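Local coordinates for chaperone SYCD (Yersinia enterocolitica, PDB 2VGX), which serves as a tetratricopeptide-repeat chaperone for translocator proteins of the Yersinia type III secretion system and probably also modulates yop operon expression, at residues B[16-21]-B[49-54]; B[57-62]-B[89-94]. One frame throughout, in Å; residues are numbered along the deposited sequence.

Contact 1: residues B[16-21]-B[49-54]; sequences ISSDTL and VLDHYD
Ser-18 and Asp-51 mark the nearest approach of the two backbones, their CA atoms 8.0 Å apart, a gap bridged by side chains and one water. Segment 16-21 enters the first turn of helix 18-33, with Ser-17 at the N-cap. Segment 49-54 leaves helix 44-50 at Asp-51 and passes through a type I beta turn to Asp-54, the N-cap residue before helix 55-67.

In the apolar half, both methyl branches of Leu-21 pack on Leu-50, and one also on Asp-51. Its CD2 branch meets Leu-50 CD1 at 3.9 Å, while the CD1 branch lies against both Leu-50 CB and the CB of Asp-51, the latter at 4.1 Å. The Leu-21 and Asp-51 side chains cross at about a right angle. Leu-50 also packs against an apolar side chain of the second chain of the assembly. The junction thus ties the start of one helix to the turn that follows the next, within the helical hairpins of a tetratricopeptide-repeat fold.

The polar half is organised by water 1. Ser-18 OG donates to it at 2.7 Å, and the water gives its own two protons to Asp-51 OD2 (2.8 Å) and Asp-54 OD2 (2.6 Å), so one water links the two carboxylates. The negative charge of Asp-54 is also balanced by Arg-56, through a salt bridge from its OD2. Asp-51 turns its carboxylate with CG opposite the backbone N (chi1 -168°), and OD1 accepts from Tyr-53 N at 3.1 Å, an Asx turn in which the donor approaches 42° out of the carboxylate plane. Across the gap, Ser-17 and Thr-20 form a capping box: Ser-17 N reaches Thr-20 OG1 at 2.9 Å in a nearly straight bond, and the return bond from Thr-20 N to Ser-17 OG is weak.

Contact 2: residues B[57-62]-B[89-94]; sequences FFLGLG and PRFPFH
Leu-59 and Phe-91 join two helices that run almost the same way, as expected for next-but-one helices in a tetratricopeptide-repeat array, where successive helices run in opposite directions. The short axes of 57-62 and 90-94 differ by only 18° and approach to 11.1 Å. The intervening helix 71-84 completes the packing: its Tyr-78 touches both Leu-59 and Phe-91, and its Ala-82 lies against Phe-91 as well.

The tight part is formed by the buried Phe-91 ring. Its CE1 corner presses into the backbone of the facing helix, 3.6 Å from Leu-59 CA, and lies 3.7 Å from Leu-59 CB. Leu-59 CD1 stands 3.9 Å from the same Phe-91 CE1. This approach is possible because the ring extends across the gap between the helices, although the CB of Phe-91 leaves its backbone without pointing at the other segment. The carbonyl carbon of Phe-58 adds to the ring edge, whereas the Phe-58 ring itself leads off to meet Tyr-80.

Toward the partly exposed side the fit is looser and rests on the branches of Leu-59. With CG swung anti to the backbone N (chi1 -178°), the leucine spreads its methyl groups over the start of helix 90-100. CD2 touches Arg-90 CD at 4.1 Å, a contact with the aliphatic part of an extended chain, whose guanidinium continues to a salt bridge between NH1 and Glu-88. Leu-59 CD1 lies 4.3 Å from His-94 CD2. The imidazole ND1 is hydrogen-bonded to Glu-97, while its CD2 carbon is the atom that meets the leucine. Back on the buried side, the backbone N of Leu-59 lies in the plane of the Phe-91 ring at its edge, 3.7 Å from CE1.

Contact 1 closes before contact 2 opens: the turn of 49-54 leads directly into helix 55-67, which carries segment 57-62. The two centres lie about 17 Å apart; the centre of contact 1 lies about 15 Å, and that of contact 2 about 3 Å, from the centre of the chain. Two phenylalanines at the start of that helix reach back to contact 1. Phe-57 has its CE2 4.0 Å from Leu-21 CD1, while CE2 of Phe-58 packs 3.5 Å from the carbonyl O of His-52. Helix 55-67 is therefore shared, packing on the water-bridged surface junction through Phe-57 and Phe-58 and on helix 90-100 mainly through Leu-59.

Contact 1: residues B[16-21]-B[49-54]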
ATOM      1  N   ILE B  16       4.663   3.251  -8.869  1.00 15.39           N
ATOM      2  CA  ILE B  16       4.951   2.788  -7.521  1.00 15.17           C
ATOM      3  C   ILE B  16       6.457   2.475  -7.446  1.00 14.80           C
ATOM      4  O   ILE B  16       6.935   1.633  -8.199  1.00 16.26           O
ATOM      5  CB  ILE B  16       4.188   1.488  -7.241  1.00 17.03           C
ATOM      6  CG1 ILE B  16       2.683   1.615  -7.576  1.00 18.90           C
ATOM      7  CG2 ILE B  16       4.479   0.967  -5.818  1.00 16.80           C
ATOM      8  CD1 ILE B  16       1.950   2.476  -6.689  1.00 21.87           C
ATOM      9  N   SER B  17       7.187   3.152  -6.558  1.00 12.28           N
ATOM     10  CA  SER B  17       8.587   2.868  -6.274  1.00 13.59           C
ATOM     11  C   SER B  17       8.696   2.600  -4.783  1.00 12.94           C
ATOM     12  O   SER B  17       7.713   2.767  -4.051  1.00 11.00           O
ATOM     13  CB  SER B  17       9.441   4.096  -6.645  1.00 14.60           C
ATOM     14  OG  SER B  17       9.086   5.212  -5.840  1.00 16.36           O
ATOM     15  N   SER B  18       9.879   2.214  -4.304  1.00 12.06           N
ATOM     16  CA  SER B  18      10.075   2.081  -2.856  1.00 11.97           C
ATOM     17  C   SER B  18       9.732   3.387  -2.123  1.00 12.49           C
ATOM     18  O   SER B  18       9.194   3.359  -1.019  1.00 10.43           O
ATOM     19  CB  SER B  18      11.516   1.658  -2.540  1.00 14.10           C
ATOM     20  OG  SER B  18      11.733   0.354  -3.060  1.00 16.25           O
ATOM     21  N   ASP B  19      10.023   4.528  -2.749  1.00 13.61           N
ATOM     22  CA  ASP B  19       9.652   5.843  -2.161  1.00 16.51           C
ATOM     23  C   ASP B  19       8.151   5.980  -1.900  1.00 13.60           C
ATOM     24  O   ASP B  19       7.753   6.510  -0.850  1.00 12.42           O
ATOM     25  CB  ASP B  19      10.130   7.005  -3.031  1.00 21.77           C
ATOM     26  CG  ASP B  19      11.643   7.167  -3.023  1.00 29.48           C
ATOM     27  OD1 ASP B  19      12.308   6.760  -2.030  1.00 31.82           O
ATOM     28  OD2 ASP B  19      12.169   7.709  -4.014  1.00 32.91           O
ATOM     29  N   THR B  20       7.327   5.502  -2.842  1.00  8.96           N
ATOM     30  CA  THR B  20       5.878   5.503  -2.687  1.00 11.20           C
ATOM     31  C   THR B  20       5.467   4.782  -1.396  1.00 11.06           C
ATOM     32  O   THR B  20       4.472   5.166  -0.770  1.00 10.25           O
ATOM     33  CB  THR B  20       5.183   4.776  -3.873  1.00 11.34           C
ATOM     34  OG1 THR B  20       5.753   5.207  -5.131  1.00  9.29           O
ATOM     35  CG2 THR B  20       3.657   4.983  -3.849  1.00 11.71           C
ATOM     36  N   LEU B  21       6.235   3.756  -1.000  1.00  8.83           N
ATOM     37  CA  LEU B  21       5.810   2.829   0.070  1.00  9.81           C
ATOM     38  C   LEU B  21       6.459   3.125   1.436  1.00 11.32           C
ATOM     39  O   LEU B  21       6.104   2.507   2.454  1.00  9.01           O
ATOM     40  CB  LEU B  21       6.090   1.361  -0.363  1.00  5.92           C
ATOM     41  CG  LEU B  21       5.520   0.939  -1.736  1.00  7.48           C
ATOM     42  CD1 LEU B  21       5.974  -0.463  -2.064  1.00  7.96           C
ATOM     43  CD2 LEU B  21       3.974   1.023  -1.783  1.00  6.24           C
ATOM     44  N   VAL B  49       2.512  -7.422  -1.213  1.00  4.83           N
ATOM     45  CA  VAL B  49       1.812  -7.469  -2.511  1.00  7.44           C
ATOM     46  C   VAL B  49       2.270  -6.399  -3.495  1.00  9.89           C
ATOM     47  O   VAL B  49       2.429  -6.673  -4.727  1.00  8.76           O
ATOM     48  CB  VAL B  49       0.290  -7.458  -2.292  1.00  8.26           C
ATOM     49  CG1 VAL B  49      -0.484  -7.367  -3.616  1.00  9.61           C
ATOM     50  CG2 VAL B  49      -0.111  -8.736  -1.522  1.00  6.55           C
ATOM     51  N   LEU B  50       2.480  -5.191  -2.957  1.00  7.88           N
ATOM     52  CA  LEU B  50       2.909  -4.040  -3.753  1.00  7.66           C
ATOM     53  C   LEU B  50       4.340  -4.147  -4.234  1.00  8.00           C
ATOM     54  O   LEU B  50       4.640  -3.707  -5.344  1.00  9.55           O
ATOM     55  CB  LEU B  50       2.644  -2.721  -3.012  1.00  7.30           C
ATOM     56  CG  LEU B  50       1.159  -2.359  -2.787  1.00  8.48           C
ATOM     57  CD1 LEU B  50       0.932  -1.477  -1.512  1.00  8.81           C
ATOM     58  CD2 LEU B  50       0.519  -1.741  -4.049  1.00  9.79           C
ATOM     59  N   ASP B  51       5.222  -4.703  -3.400  1.00  8.00           N
ATOM     60  CA  ASP B  51       6.563  -5.057  -3.848  1.00  9.08           C
ATOM     61  C   ASP B  51       6.961  -6.399  -3.278  1.00  9.84           C
ATOM     62  O   ASP B  51       7.463  -6.465  -2.149  1.00  6.68           O
ATOM     63  CB  ASP B  51       7.620  -4.004  -3.463  1.00 10.12           C
ATOM     64  CG  ASP B  51       8.968  -4.227  -4.183  1.00 11.96           C
ATOM     65  OD1 ASP B  51       9.167  -5.294  -4.846  1.00 10.31           O
ATOM     66  OD2 ASP B  51       9.838  -3.344  -4.057  1.00 10.72           O
ATOM     67  N   HIS B  52       6.786  -7.458  -4.070  1.00  7.18           N
ATOM     68  CA  HIS B  52       7.092  -8.781  -3.564  1.00  8.83           C
ATOM     69  C   HIS B  52       8.541  -9.211  -3.709  1.00  7.14           C
ATOM     70  O   HIS B  52       8.868 -10.374  -3.503  1.00  8.25           O
ATOM     71  CB  HIS B  52       6.114  -9.873  -4.040  1.00  9.73           C
ATOM     72  CG  HIS B  52       6.267 -10.257  -5.472  1.00 13.04           C
ATOM     73  ND1 HIS B  52       7.028 -11.332  -5.882  1.00 16.53           N
ATOM     74  CD2 HIS B  52       5.739  -9.722  -6.597  1.00 17.24           C
ATOM     75  CE1 HIS B  52       6.957 -11.441  -7.198  1.00 18.24           C
ATOM     76  NE2 HIS B  52       6.188 -10.472  -7.657  1.00 18.09           N
ATOM     77  N   TYR B  53       9.395  -8.256  -4.041  1.00  6.55           N
ATOM     78  CA  TYR B  53      10.831  -8.466  -4.033  1.00  8.37           C
ATOM     79  C   TYR B  53      11.577  -7.728  -2.901  1.00  8.53           C
ATOM     80  O   TYR B  53      12.814  -7.815  -2.808  1.00  9.01           O
ATOM     81  CB  TYR B  53      11.435  -8.099  -5.404  1.00  9.54           C
ATOM     82  CG  TYR B  53      10.811  -8.900  -6.533  1.00  7.52           C
ATOM     83  CD1 TYR B  53      10.962 -10.271  -6.574  1.00  9.41           C
ATOM     84  CD2 TYR B  53      10.078  -8.272  -7.561  1.00 11.11           C
ATOM     85  CE1 TYR B  53      10.383 -11.036  -7.597  1.00  9.61           C
ATOM     86  CE2 TYR B  53       9.506  -9.026  -8.606  1.00  8.79           C
ATOM     87  CZ  TYR B  53       9.666 -10.397  -8.608  1.00  8.60           C
ATOM     88  OH  TYR B  53       9.096 -11.164  -9.599  1.00  8.38           O
ATOM     89  N   ASP B  54      10.851  -7.024  -2.044  1.00  6.21           N
ATOM     90  CA  ASP B  54      11.479  -6.247  -0.965  1.00  7.94           C
ATOM     91  C   ASP B  54      11.522  -7.087   0.321  1.00  7.50           C
ATOM     92  O   ASP B  54      10.501  -7.244   0.988  1.00  7.65           O
ATOM     93  CB  ASP B  54      10.703  -4.933  -0.714  1.00  8.62           C
ATOM     94  CG  ASP B  54      11.520  -3.906   0.094  1.00 11.04           C
ATOM     95  OD1 ASP B  54      12.240  -4.296   1.048  1.00 12.06           O
ATOM     96  OD2 ASP B  54      11.421  -2.693  -0.213  1.00 10.70           O
TER
HETATM   97  O   HOH W   1      10.068  -1.485  -2.006  1.00 10.89           O

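Contact 2: residues B[57-62]-B[89-94]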
ATOM      1  N   PHE B  57       9.779  -6.181   3.827  1.00  6.34           N
ATOM      2  CA  PHE B  57       8.335  -6.443   4.011  1.00  5.91           C
ATOM      3  C   PHE B  57       8.039  -7.849   4.486  1.00  6.39           C
ATOM      4  O   PHE B  57       7.084  -8.033   5.276  1.00  5.07           O
ATOM      5  CB  PHE B  57       7.556  -6.114   2.721  1.00  5.58           C
ATOM      6  CG  PHE B  57       7.786  -4.696   2.208  1.00  6.14           C
ATOM      7  CD1 PHE B  57       8.234  -3.677   3.069  1.00  6.79           C
ATOM      8  CD2 PHE B  57       7.548  -4.387   0.861  1.00  7.65           C
ATOM      9  CE1 PHE B  57       8.446  -2.382   2.591  1.00  6.36           C
ATOM     10  CE2 PHE B  57       7.741  -3.092   0.362  1.00  4.77           C
ATOM     11  CZ  PHE B  57       8.188  -2.075   1.229  1.00  6.59           C
ATOM     12  N   PHE B  58       8.825  -8.833   4.004  1.00  3.74           N
ATOM     13  CA  PHE B  58       8.637 -10.249   4.432  1.00  5.73           C
ATOM     14  C   PHE B  58       9.182 -10.481   5.810  1.00  5.84           C
ATOM     15  O   PHE B  58       8.655 -11.337   6.541  1.00  5.59           O
ATOM     16  CB  PHE B  58       9.187 -11.252   3.399  1.00  4.56           C
ATOM     17  CG  PHE B  58       8.440 -11.141   2.081  1.00  5.52           C
ATOM     18  CD1 PHE B  58       7.305 -11.906   1.871  1.00  5.32           C
ATOM     19  CD2 PHE B  58       8.818 -10.187   1.114  1.00  3.65           C
ATOM     20  CE1 PHE B  58       6.569 -11.754   0.678  1.00  5.57           C
ATOM     21  CE2 PHE B  58       8.089 -10.045  -0.067  1.00  7.33           C
ATOM     22  CZ  PHE B  58       6.970 -10.847  -0.270  1.00  6.22           C
ATOM     23  N   LEU B  59      10.215  -9.714   6.173  1.00  4.53           N
ATOM     24  CA  LEU B  59      10.689  -9.751   7.561  1.00  6.32           C
ATOM     25  C   LEU B  59       9.579  -9.237   8.500  1.00  6.10           C
ATOM     26  O   LEU B  59       9.281  -9.861   9.517  1.00  8.38           O
ATOM     27  CB  LEU B  59      11.962  -8.924   7.729  1.00  6.88           C
ATOM     28  CG  LEU B  59      12.592  -8.927   9.148  1.00 11.28           C
ATOM     29  CD1 LEU B  59      12.961 -10.394   9.598  1.00  8.59           C
ATOM     30  CD2 LEU B  59      13.799  -7.958   9.224  1.00 10.95           C
ATOM     31  N   GLY B  60       8.943  -8.120   8.153  1.00  8.14           N
ATOM     32  CA  GLY B  60       7.911  -7.560   9.017  1.00  7.45           C
ATOM     33  C   GLY B  60       6.691  -8.464   9.073  1.00  8.58           C
ATOM     34  O   GLY B  60       6.055  -8.629  10.142  1.00 10.18           O
ATOM     35  N   LEU B  61       6.336  -9.051   7.927  1.00  8.82           N
ATOM     36  CA  LEU B  61       5.151  -9.929   7.863  1.00  8.51           C
ATOM     37  C   LEU B  61       5.391 -11.177   8.693  1.00  8.50           C
ATOM     38  O   LEU B  61       4.487 -11.667   9.431  1.00  7.90           O
ATOM     39  CB  LEU B  61       4.846 -10.323   6.400  1.00  9.60           C
ATOM     40  CG  LEU B  61       3.584 -11.185   6.212  1.00  8.35           C
ATOM     41  CD1 LEU B  61       2.371 -10.268   6.502  1.00  9.76           C
ATOM     42  CD2 LEU B  61       3.545 -11.750   4.827  1.00  9.12           C
ATOM     43  N   GLY B  62       6.600 -11.720   8.552  1.00  8.33           N
ATOM     44  CA  GLY B  62       7.004 -12.911   9.328  1.00  9.66           C
ATOM     45  C   GLY B  62       6.972 -12.648  10.827  1.00  8.91           C
ATOM     46  O   GLY B  62       6.440 -13.462  11.596  1.00  7.66           O
ATOM     47  N   PRO B  89      20.889 -12.615   8.117  1.00 10.41           N
ATOM     48  CA  PRO B  89      20.731 -13.772   9.015  1.00 10.02           C
ATOM     49  C   PRO B  89      19.384 -13.812   9.790  1.00  8.74           C
ATOM     50  O   PRO B  89      19.019 -14.846  10.362  1.00 11.25           O
ATOM     51  CB  PRO B  89      21.913 -13.599   9.996  1.00 11.76           C
ATOM     52  CG  PRO B  89      22.085 -12.060  10.060  1.00 12.72           C
ATOM     53  CD  PRO B  89      21.905 -11.659   8.601  1.00 11.70           C
ATOM     54  N   ARG B  90      18.653 -12.715   9.845  1.00 11.01           N
ATOM     55  CA  ARG B  90      17.413 -12.742  10.639  1.00 10.86           C
ATOM     56  C   ARG B  90      16.401 -13.734  10.082  1.00 10.01           C
ATOM     57  O   ARG B  90      15.586 -14.315  10.834  1.00 11.17           O
ATOM     58  CB  ARG B  90      16.824 -11.352  10.775  1.00 14.67           C
ATOM     59  CG  ARG B  90      17.567 -10.419  11.762  1.00 17.07           C
ATOM     60  CD  ARG B  90      16.985  -9.018  11.651  1.00 20.61           C
ATOM     61  NE  ARG B  90      17.720  -7.957  12.362  1.00 24.12           N
ATOM     62  CZ  ARG B  90      18.754  -7.278  11.856  1.00 25.58           C
ATOM     63  NH1 ARG B  90      19.233  -7.573  10.640  1.00 24.42           N
ATOM     64  NH2 ARG B  90      19.324  -6.308  12.578  1.00 24.07           N
ATOM     65  N   PHE B  91      16.463 -13.995   8.771  1.00 10.15           N
ATOM     66  CA  PHE B  91      15.491 -14.931   8.199  1.00  9.38           C
ATOM     67  C   PHE B  91      15.669 -16.365   8.717  1.00 10.62           C
ATOM     68  O   PHE B  91      14.717 -16.922   9.252  1.00 10.85           O
ATOM     69  CB  PHE B  91      15.459 -14.873   6.680  1.00  6.26           C
ATOM     70  CG  PHE B  91      14.884 -13.594   6.154  1.00  9.00           C
ATOM     71  CD1 PHE B  91      13.598 -13.188   6.517  1.00  6.61           C
ATOM     72  CD2 PHE B  91      15.636 -12.788   5.307  1.00  8.97           C
ATOM     73  CE1 PHE B  91      13.075 -12.000   6.020  1.00  9.50           C
ATOM     74  CE2 PHE B  91      15.105 -11.612   4.810  1.00 10.76           C
ATOM     75  CZ  PHE B  91      13.814 -11.234   5.166  1.00  6.24           C
ATOM     76  N   PRO B  92      16.859 -16.984   8.525  1.00 10.90           N
ATOM     77  CA  PRO B  92      17.048 -18.333   9.106  1.00 10.96           C
ATOM     78  C   PRO B  92      16.932 -18.372  10.645  1.00 10.58           C
ATOM     79  O   PRO B  92      16.458 -19.363  11.175  1.00 11.68           O
ATOM     80  CB  PRO B  92      18.461 -18.719   8.666  1.00 10.17           C
ATOM     81  CG  PRO B  92      19.128 -17.435   8.303  1.00 11.64           C
ATOM     82  CD  PRO B  92      18.038 -16.560   7.745  1.00  9.89           C
ATOM     83  N   PHE B  93      17.332 -17.311  11.322  1.00  9.52           N
ATOM     84  CA  PHE B  93      17.231 -17.245  12.795  1.00 11.40           C
ATOM     85  C   PHE B  93      15.771 -17.286  13.265  1.00 12.53           C
ATOM     86  O   PHE B  93      15.381 -18.158  14.080  1.00 12.37           O
ATOM     87  CB  PHE B  93      17.954 -16.018  13.384  1.00 11.05           C
ATOM     88  CG  PHE B  93      17.790 -15.908  14.875  1.00 14.70           C
ATOM     89  CD1 PHE B  93      18.512 -16.751  15.724  1.00 14.87           C
ATOM     90  CD2 PHE B  93      16.897 -15.000  15.440  1.00 15.71           C
ATOM     91  CE1 PHE B  93      18.351 -16.694  17.120  1.00 16.71           C
ATOM     92  CE2 PHE B  93      16.740 -14.942  16.832  1.00 17.65           C
ATOM     93  CZ  PHE B  93      17.482 -15.795  17.661  1.00 15.42           C
ATOM     94  N   HIS B  94      14.947 -16.369  12.755  1.00 10.85           N
ATOM     95  CA  HIS B  94      13.532 -16.359  13.166  1.00 11.56           C
ATOM     96  C   HIS B  94      12.768 -17.594  12.728  1.00 11.50           C
ATOM     97  O   HIS B  94      11.954 -18.107  13.491  1.00 12.78           O
ATOM     98  CB  HIS B  94      12.828 -15.039  12.840  1.00 11.58           C
ATOM     99  CG  HIS B  94      13.405 -13.864  13.572  1.00 14.55           C
ATOM    100  ND1 HIS B  94      13.490 -13.809  14.945  1.00 11.40           N
ATOM    101  CD2 HIS B  94      13.935 -12.705  13.117  1.00 14.76           C
ATOM    102  CE1 HIS B  94      14.056 -12.671  15.303  1.00 15.50           C
ATOM    103  NE2 HIS B  94      14.335 -11.983  14.210  1.00 15.95           N
TER